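Long-range contacts in amino acid ABC superfamily ATP binding cassette transporter, binding protein (Streptococcus pneumoniae, PDB 4H5G), which binds L-arginine in a cleft between its two lobes and probably delivers it to a membrane ABC importer: residues I82-E87 / A199-L204; M61-V66 / A78-S83; S120-N125 / L142-L147. All coordinates share one frame; numbering follows the deposited sequence.

Contact 1. Residues I82-E87 / A199-L204; sequences ISATDE and ANAVAL. With ARG (arginine), chain L.
A single beta bridge joins the loop stretches around Ser83 and Asn200 beside the ligand cleft of this type II periplasmic-binding-protein fold, with Ser83 CA and Asn200 CA 4.6 Å apart. Two backbone bonds define it. Ala201 N donates to Ile82 O (2.9 Å, 161° at the hydrogen), and Ala84 N donates to Ala199 O at 3.0 Å and slightly straighter (164°). Asn200 CA adds a C-H...O contact to Ile82 O at 3.3 Å. A water accepts from Ile82 N and donates to Ala201 O, linking the same two residues a second time. Beyond the bridge, Ala84 CB meets Ala201 CB at 4.0 Å, methyl against methyl, and Phe94 of strand 92-94 packs on both. The Ser83 side chain turns from the bridge to the bound arginine. With OG anti to its own carbonyl carbon (chi1 -59°), it accepts a bond from the ligand's N at 3.1 Å, while Ser83 N reaches the ligand's O at 2.8 Å. Ile82 O and Ser83 N belong to one peptide group: Ala201 N holds it at its oxygen while the ligand carboxylate takes its N-H. Together the two bonds restrict its rotation, and the one to Ala201 would probably polarise that N-H.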
loop_
_atom_site.group_PDB
_atom_site.type_symbol
_atom_site.label_atom_id
_atom_site.label_comp_id
_atom_site.label_asym_id
_atom_site.label_seq_id
_atom_site.Cartn_x
_atom_site.Cartn_y
_atom_site.Cartn_z
ATOM N N ILE A 82 -0.098 4.335 -0.043
ATOM C CA ILE A 82 0.934 5.212 -0.597
ATOM C C ILE A 82 1.535 6.114 0.466
ATOM O O ILE A 82 0.834 6.944 1.045
ATOM C CB ILE A 82 0.344 6.108 -1.698
ATOM C CG1 ILE A 82 -0.236 5.243 -2.829
ATOM C CG2 ILE A 82 1.400 7.090 -2.222
ATOM C CD1 ILE A 82 -1.019 6.049 -3.878
ATOM N N SER A 83 2.840 5.962 0.703
ATOM C CA SER A 83 3.575 6.840 1.622
ATOM C C SER A 83 3.614 8.283 1.105
ATOM O O SER A 83 4.046 8.536 -0.017
ATOM C CB SER A 83 5.006 6.317 1.795
ATOM O OG SER A 83 5.025 4.998 2.295
ATOM N N ALA A 84 3.197 9.240 1.932
ATOM C CA ALA A 84 3.208 10.646 1.511
ATOM C C ALA A 84 4.596 11.270 1.714
ATOM O O ALA A 84 4.817 12.061 2.641
ATOM C CB ALA A 84 2.133 11.432 2.255
ATOM N N THR A 85 5.525 10.931 0.822
ATOM C CA THR A 85 6.912 11.400 0.957
ATOM C C THR A 85 7.101 12.835 0.469
ATOM O O THR A 85 6.311 13.340 -0.324
ATOM C CB THR A 85 7.867 10.492 0.166
ATOM O OG1 THR A 85 7.624 10.675 -1.232
ATOM C CG2 THR A 85 7.637 9.022 0.527
ATOM N N ASP A 86 8.165 13.480 0.938
ATOM C CA ASP A 86 8.483 14.832 0.492
ATOM C C ASP A 86 8.662 14.878 -1.027
ATOM O O ASP A 86 8.197 15.807 -1.688
ATOM C CB ASP A 86 9.740 15.343 1.199
ATOM C CG ASP A 86 9.497 15.668 2.663
ATOM O OD1 ASP A 86 8.330 15.853 3.061
ATOM O OD2 ASP A 86 10.485 15.747 3.422
ATOM N N GLU A 87 9.319 13.854 -1.566
ATOM C CA GLU A 87 9.576 13.756 -3.005
ATOM C C GLU A 87 8.257 13.709 -3.766
ATOM O O GLU A 87 8.048 14.423 -4.754
ATOM C CB GLU A 87 10.410 12.504 -3.320
ATOM C CG GLU A 87 11.846 12.527 -2.784
ATOM C CD GLU A 87 11.927 12.623 -1.263
ATOM O OE1 GLU A 87 11.086 11.994 -0.579
ATOM O OE2 GLU A 87 12.818 13.341 -0.753
ATOM N N ALA A 199 3.303 8.705 6.422
ATOM C CA ALA A 199 2.198 7.822 6.712
ATOM C C ALA A 199 1.517 7.591 5.376
ATOM O O ALA A 199 1.823 8.289 4.404
ATOM C CB ALA A 199 1.260 8.520 7.663
ATOM N N ASN A 200 0.593 6.638 5.316
ATOM C CA ASN A 200 -0.227 6.443 4.124
ATOM C C ASN A 200 -1.219 7.581 3.921
ATOM O O ASN A 200 -1.874 8.005 4.858
ATOM C CB ASN A 200 -1.005 5.133 4.252
ATOM C CG ASN A 200 -0.093 3.959 4.455
ATOM O OD1 ASN A 200 0.625 3.556 3.532
ATOM N ND2 ASN A 200 -0.075 3.421 5.674
ATOM N N ALA A 201 -1.339 8.069 2.690
ATOM C CA ALA A 201 -2.341 9.089 2.385
ATOM C C ALA A 201 -2.895 8.876 0.984
ATOM O O ALA A 201 -2.337 8.124 0.200
ATOM C CB ALA A 201 -1.739 10.480 2.529
ATOM N N VAL A 202 -4.001 9.538 0.683
ATOM C CA VAL A 202 -4.613 9.462 -0.645
ATOM C C VAL A 202 -3.918 10.504 -1.500
ATOM O O VAL A 202 -3.790 11.650 -1.074
ATOM C CB VAL A 202 -6.111 9.809 -0.545
ATOM C CG1 VAL A 202 -6.734 9.922 -1.943
ATOM C CG2 VAL A 202 -6.864 8.769 0.325
ATOM N N ALA A 203 -3.471 10.122 -2.699
ATOM C CA ALA A 203 -2.826 11.076 -3.614
ATOM C C ALA A 203 -3.848 11.708 -4.566
ATOM O O ALA A 203 -4.775 11.037 -5.033
ATOM C CB ALA A 203 -1.714 10.377 -4.415
ATOM N N LEU A 204 -3.667 13.001 -4.834
ATOM C CA LEU A 204 -4.479 13.746 -5.816
ATOM C C LEU A 204 -3.562 14.540 -6.721
ATOM O O LEU A 204 -2.437 14.843 -6.349
ATOM C CB LEU A 204 -5.396 14.752 -5.109
ATOM C CG LEU A 204 -6.246 14.278 -3.938
ATOM C CD1 LEU A 204 -5.491 14.454 -2.596
ATOM C CD2 LEU A 204 -7.595 15.020 -3.919
HETATM N N ARG L . 4.062 2.324 1.169
HETATM C CA ARG L . 4.987 2.033 0.065
HETATM C C ARG L . 5.074 3.197 -0.897
HETATM O O ARG L . 4.210 4.088 -0.930
HETATM C CB ARG L . 4.566 0.763 -0.690
HETATM C CG ARG L . 3.106 0.738 -1.134
HETATM C CD ARG L . 2.824 -0.451 -2.065
HETATM N NE ARG L . 1.389 -0.583 -2.357
HETATM C CZ ARG L . 0.847 -1.547 -3.095
HETATM N NH1 ARG L . -0.470 -1.581 -3.289
HETATM N NH2 ARG L . 1.625 -2.479 -3.634
HETATM O OXT ARG L . 6.032 3.277 -1.672
HETATM O O HOH W 1 -2.831 5.448 -0.435
#

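Contact 2. Residues M61-V66 / A78-S83; sequences MSFDNV and AVAGIS. With ARG (arginine), chain L.
Phe63 CE1 meets Ala80, 4.0 Å from CB and 3.5 Å from O, which lies oblique to the ring. The ligand arginine runs over one face: its CD stands 3.5 Å above the ring plane, displaced toward the rim, and its NE is 3.3 Å from Phe63 CD1. The same NE donates to Ala80 O at 2.9 Å, with a weak second bond from NH1, so Ala80 O takes the NE side of the guanidinium while the ring lies against the end of the aliphatic chain and the start of the guanidinium. One residue on, Gly81 O accepts from the ligand's N at 2.8 Å. This is the arginine site in the cleft of a family 3 solute-binding protein, and Asp21, Gln129 and Asp171 supply further ligand bonds around it. What puts the ring there is its first torsion, CG anti to the backbone N (chi1 -176°), with Ile82 CG1 against the ring edge. Behind it the packing turns wholly aliphatic. Val66 CG1 presses on Ala78 CB at 3.6 Å and meets Ile82 CD1 at 4.2 Å, the valine and isoleucine side chains meeting at a slant. Farther out, Val66 N bonds to Phe63 O, linking the two residues of segment 61-66 that make the contact, and Gly81 N is held by the Asp41 carboxylate.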
loop_
_atom_site.group_PDB
_atom_site.type_symbol
_atom_site.label_atom_id
_atom_site.label_comp_id
_atom_site.label_asym_id
_atom_site.label_seq_id
_atom_site.Cartn_x
_atom_site.Cartn_y
_atom_site.Cartn_z
ATOM N N MET A 61 -3.758 -1.862 -11.331
ATOM C CA MET A 61 -2.536 -1.899 -12.126
ATOM C C MET A 61 -1.375 -2.235 -11.205
ATOM O O MET A 61 -1.574 -2.462 -10.022
ATOM C CB MET A 61 -2.314 -0.531 -12.752
ATOM C CG MET A 61 -2.064 0.533 -11.697
ATOM S SD MET A 61 -2.279 2.167 -12.425
ATOM C CE MET A 61 -4.060 2.207 -12.622
ATOM N N SER A 62 -0.157 -2.271 -11.725
ATOM C CA SER A 62 0.976 -2.510 -10.836
ATOM C C SER A 62 1.302 -1.230 -10.093
ATOM O O SER A 62 1.031 -0.129 -10.582
ATOM C CB SER A 62 2.190 -2.999 -11.617
ATOM O OG SER A 62 1.927 -4.247 -12.227
ATOM N N PHE A 63 1.910 -1.363 -8.921
ATOM C CA PHE A 63 2.129 -0.191 -8.087
ATOM C C PHE A 63 2.915 0.902 -8.789
ATOM O O PHE A 63 2.572 2.081 -8.670
ATOM C CB PHE A 63 2.794 -0.519 -6.752
ATOM C CG PHE A 63 2.928 0.693 -5.864
ATOM C CD1 PHE A 63 1.859 1.127 -5.104
ATOM C CD2 PHE A 63 4.101 1.437 -5.853
ATOM C CE1 PHE A 63 1.971 2.259 -4.305
ATOM C CE2 PHE A 63 4.213 2.583 -5.076
ATOM C CZ PHE A 63 3.153 2.991 -4.301
ATOM N N ASP A 64 3.963 0.517 -9.516
ATOM C CA ASP A 64 4.863 1.502 -10.121
ATOM C C ASP A 64 4.225 2.362 -11.214
ATOM O O ASP A 64 4.854 3.304 -11.709
ATOM C CB ASP A 64 6.186 0.876 -10.614
ATOM C CG ASP A 64 5.992 -0.195 -11.665
ATOM O OD1 ASP A 64 4.848 -0.444 -12.091
ATOM O OD2 ASP A 64 7.009 -0.789 -12.079
ATOM N N ASN A 65 2.971 2.068 -11.558
ATOM C CA ASN A 65 2.239 2.926 -12.501
ATOM C C ASN A 65 1.042 3.644 -11.883
ATOM O O ASN A 65 0.342 4.382 -12.578
ATOM C CB ASN A 65 1.803 2.132 -13.744
ATOM C CG ASN A 65 2.131 2.858 -15.039
ATOM O OD1 ASN A 65 2.721 3.944 -15.021
ATOM N ND2 ASN A 65 1.776 2.256 -16.164
ATOM N N VAL A 66 0.815 3.441 -10.587
ATOM C CA VAL A 66 -0.344 4.033 -9.921
ATOM C C VAL A 66 -0.274 5.565 -9.917
ATOM O O VAL A 66 -1.217 6.246 -10.343
ATOM C CB VAL A 66 -0.513 3.468 -8.489
ATOM C CG1 VAL A 66 -1.440 4.350 -7.661
ATOM C CG2 VAL A 66 -1.042 2.025 -8.516
ATOM N N ALA A 78 -5.419 8.320 -6.245
ATOM C CA ALA A 78 -4.667 7.066 -6.120
ATOM C C ALA A 78 -4.686 6.672 -4.651
ATOM O O ALA A 78 -4.377 7.484 -3.778
ATOM C CB ALA A 78 -3.250 7.238 -6.625
ATOM N N VAL A 79 -5.071 5.429 -4.378
ATOM C CA VAL A 79 -5.135 4.921 -3.000
ATOM C C VAL A 79 -4.534 3.529 -3.050
ATOM O O VAL A 79 -5.128 2.608 -3.607
ATOM C CB VAL A 79 -6.575 4.847 -2.480
ATOM C CG1 VAL A 79 -6.584 4.432 -1.004
ATOM C CG2 VAL A 79 -7.298 6.204 -2.631
ATOM N N ALA A 80 -3.338 3.381 -2.487
ATOM C CA ALA A 80 -2.620 2.109 -2.614
ATOM C C ALA A 80 -1.559 1.971 -1.540
ATOM O O ALA A 80 -0.419 1.602 -1.834
ATOM C CB ALA A 80 -1.984 2.003 -4.003
ATOM N N GLY A 81 -1.934 2.287 -0.299
ATOM C CA GLY A 81 -0.966 2.251 0.798
ATOM C C GLY A 81 0.213 3.155 0.480
ATOM O O GLY A 81 1.382 2.809 0.701
ATOM N N ILE A 82 -0.098 4.335 -0.043
ATOM C CA ILE A 82 0.934 5.212 -0.597
ATOM C C ILE A 82 1.535 6.114 0.466
ATOM O O ILE A 82 0.834 6.944 1.045
ATOM C CB ILE A 82 0.344 6.108 -1.698
ATOM C CG1 ILE A 82 -0.236 5.243 -2.829
ATOM C CG2 ILE A 82 1.400 7.090 -2.222
ATOM C CD1 ILE A 82 -1.019 6.049 -3.878
ATOM N N SER A 83 2.840 5.962 0.703
ATOM C CA SER A 83 3.575 6.840 1.622
ATOM C C SER A 83 3.614 8.283 1.105
ATOM O O SER A 83 4.046 8.536 -0.017
ATOM C CB SER A 83 5.006 6.317 1.795
ATOM O OG SER A 83 5.025 4.998 2.295
HETATM N N ARG L . 4.062 2.324 1.169
HETATM C CA ARG L . 4.987 2.033 0.065
HETATM C C ARG L . 5.074 3.197 -0.897
HETATM O O ARG L . 4.210 4.088 -0.930
HETATM C CB ARG L . 4.566 0.763 -0.690
HETATM C CG ARG L . 3.106 0.738 -1.134
HETATM C CD ARG L . 2.824 -0.451 -2.065
HETATM N NE ARG L . 1.389 -0.583 -2.357
HETATM C CZ ARG L . 0.847 -1.547 -3.095
HETATM N NH1 ARG L . -0.470 -1.581 -3.289
HETATM N NH2 ARG L . 1.625 -2.479 -3.634
HETATM O OXT ARG L . 6.032 3.277 -1.672
#

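Contact 3. Residues S120-N125 / L142-L147; sequences SLESAN and LPKAQL
Glu122 and Lys144 cross obliquely between the end of helix 118-122 and the turn after helix 133-141. Glu122, with CG anti to the backbone N (chi1 -152°), extends past CG and brings OE2 to Lys144 NZ at 3.4 Å, a salt bridge. The lysine bends at chi3 (-98°), which lays CE alongside the same oxygen at 3.2 Å, so the carboxylate meets the chain as well as its charged end. A water donating to OE2 accepts from Lys144 N. Asn125 and Gln146 behave differently: they lie side by side and point the same way, yet their amide planes stand 84° apart, and Asn125 OD1 rests on Gln146 CB at 3.8 Å. Between these pairs Ala145 CB points toward segment 120-125, and Ala145 CA makes a C-H...O contact to Glu122 O at 3.3 Å; Leu121 CB against Leu142 CD1 finishes the apolar side. A type I turn from Leu142 to Ala145 leads into strand 146-150, which runs parallel to strand 125-129; the intervening helix makes this a beta-alpha-beta unit. A second water accepts from Gln146 N and donates to Glu122 O and Ala124 O. Between the two segments themselves the polar links are waters and one fairly long ion pair, whose attraction solvent at the exposed lysine would probably weaken; the backbone bond of Gln146 to Ile126 takes over just beyond.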
loop_
_atom_site.group_PDB
_atom_site.type_symbol
_atom_site.label_atom_id
_atom_site.label_comp_id
_atom_site.label_asym_id
_atom_site.label_seq_id
_atom_site.Cartn_x
_atom_site.Cartn_y
_atom_site.Cartn_z
ATOM N N SER A 120 23.589 -8.870 8.915
ATOM C CA SER A 120 23.139 -10.174 8.423
ATOM C C SER A 120 22.290 -10.046 7.145
ATOM O O SER A 120 22.395 -10.882 6.252
ATOM C CB SER A 120 22.383 -10.942 9.510
ATOM O OG SER A 120 21.173 -10.302 9.843
ATOM N N LEU A 121 21.458 -9.009 7.062
ATOM C CA LEU A 121 20.602 -8.787 5.884
ATOM C C LEU A 121 21.434 -8.338 4.703
ATOM O O LEU A 121 21.119 -8.628 3.549
ATOM C CB LEU A 121 19.549 -7.723 6.168
ATOM C CG LEU A 121 18.396 -8.091 7.084
ATOM C CD1 LEU A 121 17.561 -6.863 7.391
ATOM C CD2 LEU A 121 17.543 -9.182 6.447
ATOM N N GLU A 122 22.494 -7.607 5.018
ATOM C CA GLU A 122 23.421 -7.079 4.034
ATOM C C GLU A 122 24.014 -8.182 3.166
ATOM O O GLU A 122 24.362 -7.953 2.010
ATOM C CB GLU A 122 24.537 -6.345 4.766
ATOM C CG GLU A 122 25.193 -5.240 4.008
ATOM C CD GLU A 122 26.346 -4.655 4.799
ATOM O OE1 GLU A 122 27.139 -5.446 5.361
ATOM O OE2 GLU A 122 26.443 -3.414 4.878
ATOM N N SER A 123 24.120 -9.384 3.716
ATOM C CA SER A 123 24.643 -10.513 2.947
ATOM C C SER A 123 23.537 -11.414 2.397
ATOM O O SER A 123 23.812 -12.486 1.868
ATOM C CB SER A 123 25.647 -11.328 3.775
ATOM O OG SER A 123 25.310 -11.335 5.148
ATOM N N ALA A 124 22.288 -10.969 2.505
ATOM C CA ALA A 124 21.156 -11.776 2.057
ATOM C C ALA A 124 20.655 -11.326 0.684
ATOM O O ALA A 124 20.998 -10.241 0.213
ATOM C CB ALA A 124 20.034 -11.712 3.077
ATOM N N ASN A 125 19.863 -12.176 0.039
ATOM C CA ASN A 125 19.126 -11.767 -1.151
ATOM C C ASN A 125 17.842 -11.078 -0.730
ATOM O O ASN A 125 16.935 -11.717 -0.199
ATOM C CB ASN A 125 18.803 -12.979 -2.029
ATOM C CG ASN A 125 20.041 -13.637 -2.569
ATOM O OD1 ASN A 125 21.038 -12.970 -2.823
ATOM N ND2 ASN A 125 19.995 -14.963 -2.732
ATOM N N LEU A 142 21.125 -0.192 2.783
ATOM C CA LEU A 142 21.864 -1.435 2.571
ATOM C C LEU A 142 22.417 -1.559 1.149
ATOM O O LEU A 142 22.096 -2.514 0.452
ATOM C CB LEU A 142 20.971 -2.637 2.880
ATOM C CG LEU A 142 20.377 -2.696 4.283
ATOM C CD1 LEU A 142 19.318 -3.789 4.358
ATOM C CD2 LEU A 142 21.473 -2.935 5.320
ATOM N N PRO A 143 23.254 -0.595 0.716
ATOM C CA PRO A 143 23.771 -0.586 -0.660
ATOM C C PRO A 143 24.594 -1.813 -1.040
ATOM O O PRO A 143 24.785 -2.061 -2.227
ATOM C CB PRO A 143 24.657 0.670 -0.688
ATOM C CG PRO A 143 25.001 0.921 0.736
ATOM C CD PRO A 143 23.758 0.560 1.478
ATOM N N LYS A 144 25.064 -2.572 -0.056
ATOM C CA LYS A 144 25.920 -3.714 -0.344
ATOM C C LYS A 144 25.139 -5.006 -0.488
ATOM O O LYS A 144 25.712 -6.058 -0.756
ATOM C CB LYS A 144 27.004 -3.847 0.726
ATOM C CG LYS A 144 27.930 -2.644 0.772
ATOM C CD LYS A 144 29.077 -2.862 1.737
ATOM C CE LYS A 144 28.800 -2.209 3.077
ATOM N NZ LYS A 144 29.700 -2.757 4.128
ATOM N N ALA A 145 23.823 -4.926 -0.316
ATOM C CA ALA A 145 22.987 -6.113 -0.422
ATOM C C ALA A 145 22.566 -6.342 -1.876
ATOM O O ALA A 145 22.400 -5.391 -2.645
ATOM C CB ALA A 145 21.767 -6.001 0.489
ATOM N N GLN A 146 22.414 -7.612 -2.241
ATOM C CA GLN A 146 21.842 -7.991 -3.526
ATOM C C GLN A 146 20.352 -7.711 -3.490
ATOM O O GLN A 146 19.582 -8.476 -2.892
ATOM C CB GLN A 146 22.047 -9.484 -3.780
ATOM C CG GLN A 146 23.495 -9.920 -3.831
ATOM C CD GLN A 146 24.272 -9.210 -4.919
ATOM O OE1 GLN A 146 23.749 -8.954 -6.006
ATOM N NE2 GLN A 146 25.527 -8.879 -4.632
ATOM N N LEU A 147 19.937 -6.625 -4.126
ATOM C CA LEU A 147 18.522 -6.256 -4.122
ATOM C C LEU A 147 17.876 -6.630 -5.441
ATOM O O LEU A 147 18.350 -6.234 -6.505
ATOM C CB LEU A 147 18.366 -4.752 -3.890
ATOM C CG LEU A 147 16.939 -4.210 -4.034
ATOM C CD1 LEU A 147 15.980 -4.847 -3.027
ATOM C CD2 LEU A 147 16.929 -2.677 -3.891
HETATM O O HOH W 2 23.552 -9.608 -0.434
HETATM O O HOH W 3 25.255 -1.737 2.884
#

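How the contacts relate
From the N terminus, contact 2 closes first, a short loop through helix 66-71 that ties the loop before that helix to the one after strand 77-78. Contact 1 opens where it ends, sharing Ile82 and Ser83, and closes only after more than a hundred residues, tying that second loop to the approach to strand 203-205 in the same lobe. Contact 3 is nested inside that long excursion and follows contact 2 in series. Contacts 1 and 2 also touch directly: Ala203 N lies 3.0 Å from Ala78 O, a probable hydrogen bond. Contact 3 belongs to the other lobe, at the edge of its five-stranded sheet, its centre about 27 Å from that of contact 1.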